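PDB 4D7W: sortase family protein from Streptococcus agalactiae, which probably acts as a pilus-associated class C sortase, a cysteine transpeptidase that joins pilin subunits into the type 2b pilus. Local coordinates for residues A[51-65]-A[72-84]. Sequence-based numbering, arbitrary orientation.
Sequences YNSQLAIDKTGNMGY and NIKLPLYHGTSEK
His79 has its imidazole pinned on both nitrogens by backbone carbonyls of 51-65. NE2 donates to Gln54 O at 2.7 Å, in the carbonyl plane and almost in the plane of the ring, though the bond is bent at the hydrogen. At the other ring nitrogen, ND1 reaches Gly61 O at 2.9 Å from above the carbonyl plane, and the same oxygen also takes the backbone N of His79. With both nitrogens facing carbonyl oxygens, the geometry is consistent with a doubly protonated, cationic imidazole, and these bonds fix its rotation.

Packing against the ring completes the grip. Met63 runs extended beyond CG and lays its CE over the centre of the imidazole, a CH-pi contact of 3.4 Å to the centroid. Tyr51 meets His79 in a T-shaped pair, planes at 67°: the CD2 edge of the imidazole points at the tyrosine face. CG of Tyr51 lies anti to the backbone N (chi1 168°), which carries the ring past the histidine to Gly80, whose N donates to OH at 2.9 Å; that hydroxyl also bonds His92 ND1.

Farther back along the strand, the Tyr78 ring lies against Asn62, with CE2 3.6 Å from CB, while its edge meets Thr60 O. Between the backbones, Met63 N bonds Leu77 O and Leu77 N bonds Gly64 O. These bonds belong to the antiparallel beta hairpin of strands 62-68 and 73-79, part of the sortase beta-barrel, with His79 tying the chain entering from helix 45-52 to the hairpin's outgoing strand.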
# COMPACT_ATOMS: atom_id res chain seq x y z
N TYR A 51 10.60 -6.90 -7.90
CA TYR A 51 9.51 -6.46 -7.03
C TYR A 51 9.15 -7.52 -5.99
O TYR A 51 9.06 -7.21 -4.80
CB TYR A 51 8.30 -6.11 -7.89
CG TYR A 51 7.00 -5.91 -7.13
CD1 TYR A 51 6.87 -4.89 -6.20
CD2 TYR A 51 5.91 -6.72 -7.35
CE1 TYR A 51 5.68 -4.69 -5.50
CE2 TYR A 51 4.70 -6.53 -6.65
CZ TYR A 51 4.61 -5.51 -5.73
OH TYR A 51 3.44 -5.31 -5.03
N ASN A 52 8.97 -8.77 -6.41
CA ASN A 52 8.58 -9.81 -5.46
C ASN A 52 9.61 -10.06 -4.36
O ASN A 52 9.27 -10.56 -3.29
CB ASN A 52 8.28 -11.11 -6.20
CG ASN A 52 6.98 -11.05 -6.96
OD1 ASN A 52 6.09 -10.28 -6.62
ND2 ASN A 52 6.85 -11.88 -7.99
N SER A 53 10.87 -9.72 -4.63
CA SER A 53 11.92 -9.88 -3.64
C SER A 53 11.99 -8.71 -2.66
O SER A 53 12.75 -8.77 -1.70
CB SER A 53 13.28 -10.03 -4.32
OG SER A 53 13.71 -8.77 -4.84
N GLN A 54 11.25 -7.63 -2.94
CA GLN A 54 11.36 -6.46 -2.07
C GLN A 54 10.44 -6.63 -0.87
O GLN A 54 9.33 -7.12 -1.02
CB GLN A 54 11.03 -5.16 -2.83
CG GLN A 54 11.97 -4.87 -3.99
CD GLN A 54 13.38 -4.49 -3.52
OE1 GLN A 54 13.56 -4.10 -2.37
NE2 GLN A 54 14.36 -4.61 -4.40
N LEU A 55 10.92 -6.24 0.31
CA LEU A 55 10.13 -6.27 1.55
C LEU A 55 9.57 -7.66 1.84
O LEU A 55 8.47 -7.81 2.36
CB LEU A 55 8.99 -5.24 1.49
CG LEU A 55 9.49 -3.80 1.35
CD1 LEU A 55 8.31 -2.82 1.32
CD2 LEU A 55 10.42 -3.49 2.50
N ALA A 56 10.33 -8.69 1.47
CA ALA A 56 9.86 -10.06 1.62
C ALA A 56 10.65 -10.75 2.71
O ALA A 56 11.88 -10.77 2.64
CB ALA A 56 9.99 -10.82 0.29
N ILE A 57 9.97 -11.28 3.72
CA ILE A 57 10.67 -12.03 4.77
C ILE A 57 10.26 -13.50 4.82
O ILE A 57 10.71 -14.24 5.70
CB ILE A 57 10.44 -11.44 6.16
CG1 ILE A 57 8.99 -11.68 6.60
CG2 ILE A 57 10.79 -9.94 6.18
CD1 ILE A 57 8.69 -11.09 7.96
N ASP A 58 9.42 -13.91 3.88
CA ASP A 58 9.01 -15.31 3.74
C ASP A 58 8.38 -15.46 2.37
O ASP A 58 8.42 -14.53 1.58
CB ASP A 58 8.06 -15.75 4.86
CG ASP A 58 6.80 -14.87 4.97
OD1 ASP A 58 6.28 -14.38 3.95
OD2 ASP A 58 6.33 -14.67 6.11
N LYS A 59 7.77 -16.60 2.09
CA LYS A 59 7.21 -16.81 0.76
C LYS A 59 5.74 -16.40 0.58
O LYS A 59 5.13 -16.69 -0.45
CB LYS A 59 7.37 -18.28 0.37
CG LYS A 59 8.82 -18.69 0.11
CD LYS A 59 8.90 -19.94 -0.75
CE LYS A 59 10.31 -20.15 -1.27
NZ LYS A 59 10.32 -20.92 -2.56
N THR A 60 5.18 -15.71 1.57
CA THR A 60 3.75 -15.41 1.57
C THR A 60 3.37 -14.17 0.76
O THR A 60 2.20 -13.98 0.44
CB THR A 60 3.23 -15.21 3.00
OG1 THR A 60 3.65 -13.93 3.47
CG2 THR A 60 3.79 -16.27 3.92
N GLY A 61 4.32 -13.31 0.45
CA GLY A 61 4.01 -12.04 -0.19
C GLY A 61 3.63 -10.90 0.77
O GLY A 61 3.37 -9.77 0.34
N ASN A 62 3.61 -11.20 2.07
CA ASN A 62 3.13 -10.26 3.09
C ASN A 62 4.22 -9.22 3.39
O ASN A 62 5.31 -9.58 3.81
CB ASN A 62 2.74 -11.03 4.36
CG ASN A 62 2.12 -10.15 5.44
OD1 ASN A 62 2.11 -8.91 5.35
ND2 ASN A 62 1.63 -10.79 6.49
N MET A 63 3.91 -7.95 3.15
CA MET A 63 4.87 -6.84 3.26
C MET A 63 4.80 -6.13 4.60
O MET A 63 5.64 -5.27 4.90
CB MET A 63 4.60 -5.76 2.21
CG MET A 63 5.09 -5.97 0.83
SD MET A 63 4.43 -4.57 -0.12
CE MET A 63 4.88 -5.13 -1.75
N GLY A 64 3.76 -6.43 5.37
CA GLY A 64 3.43 -5.65 6.54
C GLY A 64 1.92 -5.47 6.64
O GLY A 64 1.17 -6.28 6.13
N TYR A 65 1.47 -4.42 7.31
CA TYR A 65 0.05 -4.25 7.53
C TYR A 65 -0.31 -2.79 7.66
O TYR A 65 0.51 -1.95 8.05
CB TYR A 65 -0.41 -5.02 8.77
CG TYR A 65 0.24 -4.63 10.09
CD1 TYR A 65 1.46 -5.20 10.49
CD2 TYR A 65 -0.37 -3.73 10.94
CE1 TYR A 65 2.04 -4.85 11.71
CE2 TYR A 65 0.21 -3.37 12.16
CZ TYR A 65 1.41 -3.94 12.54
OH TYR A 65 1.98 -3.57 13.75
N ASN A 72 -11.54 1.32 12.02
CA ASN A 72 -11.24 0.04 12.68
C ASN A 72 -10.75 -1.05 11.73
O ASN A 72 -11.20 -2.21 11.80
CB ASN A 72 -12.48 -0.45 13.43
CG ASN A 72 -13.03 0.60 14.37
OD1 ASN A 72 -14.05 1.23 14.09
ND2 ASN A 72 -12.36 0.80 15.50
N ILE A 73 -9.83 -0.67 10.86
CA ILE A 73 -9.22 -1.60 9.94
C ILE A 73 -7.77 -1.84 10.33
O ILE A 73 -7.00 -0.90 10.57
CB ILE A 73 -9.27 -1.07 8.49
CG1 ILE A 73 -10.71 -1.02 7.98
CG2 ILE A 73 -8.39 -1.93 7.58
CD1 ILE A 73 -11.42 -2.38 7.91
N LYS A 74 -7.41 -3.12 10.40
CA LYS A 74 -6.02 -3.51 10.52
C LYS A 74 -5.88 -4.77 9.67
O LYS A 74 -6.44 -5.81 10.02
CB LYS A 74 -5.62 -3.77 11.98
CG LYS A 74 -4.12 -3.97 12.15
CD LYS A 74 -3.72 -4.14 13.62
CE LYS A 74 -3.61 -5.61 14.01
NZ LYS A 74 -2.71 -5.84 15.20
N LEU A 75 -5.20 -4.65 8.54
CA LEU A 75 -5.12 -5.74 7.56
C LEU A 75 -3.71 -5.90 7.04
O LEU A 75 -2.96 -4.92 6.93
CB LEU A 75 -6.06 -5.50 6.38
CG LEU A 75 -7.57 -5.57 6.59
CD1 LEU A 75 -8.28 -4.98 5.39
CD2 LEU A 75 -7.99 -7.01 6.80
N PRO A 76 -3.35 -7.15 6.69
CA PRO A 76 -2.05 -7.44 6.07
C PRO A 76 -1.98 -6.93 4.63
O PRO A 76 -2.98 -7.00 3.91
CB PRO A 76 -1.96 -8.97 6.13
CG PRO A 76 -3.40 -9.44 6.20
CD PRO A 76 -4.14 -8.37 6.96
N LEU A 77 -0.82 -6.42 4.24
CA LEU A 77 -0.55 -5.90 2.90
C LEU A 77 0.25 -6.88 2.08
O LEU A 77 1.32 -7.29 2.51
CB LEU A 77 0.27 -4.60 2.96
CG LEU A 77 -0.38 -3.32 3.44
CD1 LEU A 77 0.66 -2.21 3.41
CD2 LEU A 77 -1.57 -2.99 2.56
N TYR A 78 -0.22 -7.23 0.89
CA TYR A 78 0.52 -8.19 0.06
C TYR A 78 1.05 -7.58 -1.24
O TYR A 78 0.50 -6.61 -1.76
CB TYR A 78 -0.36 -9.41 -0.23
CG TYR A 78 -0.60 -10.29 0.98
CD1 TYR A 78 -1.63 -10.02 1.87
CD2 TYR A 78 0.23 -11.38 1.25
CE1 TYR A 78 -1.85 -10.81 2.99
CE2 TYR A 78 0.02 -12.17 2.38
CZ TYR A 78 -1.02 -11.88 3.24
OH TYR A 78 -1.25 -12.64 4.35
N HIS A 79 2.11 -8.19 -1.78
CA HIS A 79 2.55 -7.90 -3.15
C HIS A 79 1.42 -8.13 -4.15
O HIS A 79 0.76 -9.16 -4.12
CB HIS A 79 3.73 -8.80 -3.55
CG HIS A 79 5.03 -8.47 -2.86
ND1 HIS A 79 5.32 -8.88 -1.58
CD2 HIS A 79 6.12 -7.79 -3.29
CE1 HIS A 79 6.53 -8.47 -1.24
NE2 HIS A 79 7.04 -7.80 -2.26
N GLY A 80 1.21 -7.17 -5.04
CA GLY A 80 0.33 -7.38 -6.18
C GLY A 80 -1.13 -7.29 -5.79
O GLY A 80 -1.46 -7.13 -4.62
N THR A 81 -2.02 -7.39 -6.77
CA THR A 81 -3.45 -7.23 -6.51
C THR A 81 -4.27 -8.37 -7.10
O THR A 81 -5.37 -8.15 -7.61
CB THR A 81 -3.95 -5.91 -7.09
OG1 THR A 81 -3.49 -5.80 -8.44
CG2 THR A 81 -3.38 -4.74 -6.31
N SER A 82 -3.73 -9.58 -7.02
CA SER A 82 -4.44 -10.77 -7.49
C SER A 82 -5.75 -10.98 -6.73
O SER A 82 -5.91 -10.47 -5.61
CB SER A 82 -3.54 -12.00 -7.35
OG SER A 82 -3.12 -12.16 -6.01
N GLU A 83 -6.68 -11.72 -7.32
CA GLU A 83 -7.97 -11.95 -6.66
C GLU A 83 -7.76 -12.72 -5.35
O GLU A 83 -8.47 -12.49 -4.37
CB GLU A 83 -8.95 -12.69 -7.59
CG GLU A 83 -9.42 -11.84 -8.78
CD GLU A 83 -10.81 -12.23 -9.28
OE1 GLU A 83 -11.06 -13.44 -9.49
OE2 GLU A 83 -11.66 -11.33 -9.45
N LYS A 84 -6.78 -13.61 -5.35
CA LYS A 84 -6.39 -14.34 -4.14
C LYS A 84 -6.05 -13.36 -3.01
O LYS A 84 -6.55 -13.51 -1.88
CB LYS A 84 -5.19 -15.25 -4.44
CG LYS A 84 -4.72 -16.11 -3.28
CD LYS A 84 -3.38 -16.76 -3.62
CE LYS A 84 -2.91 -17.71 -2.52
NZ LYS A 84 -1.54 -18.26 -2.80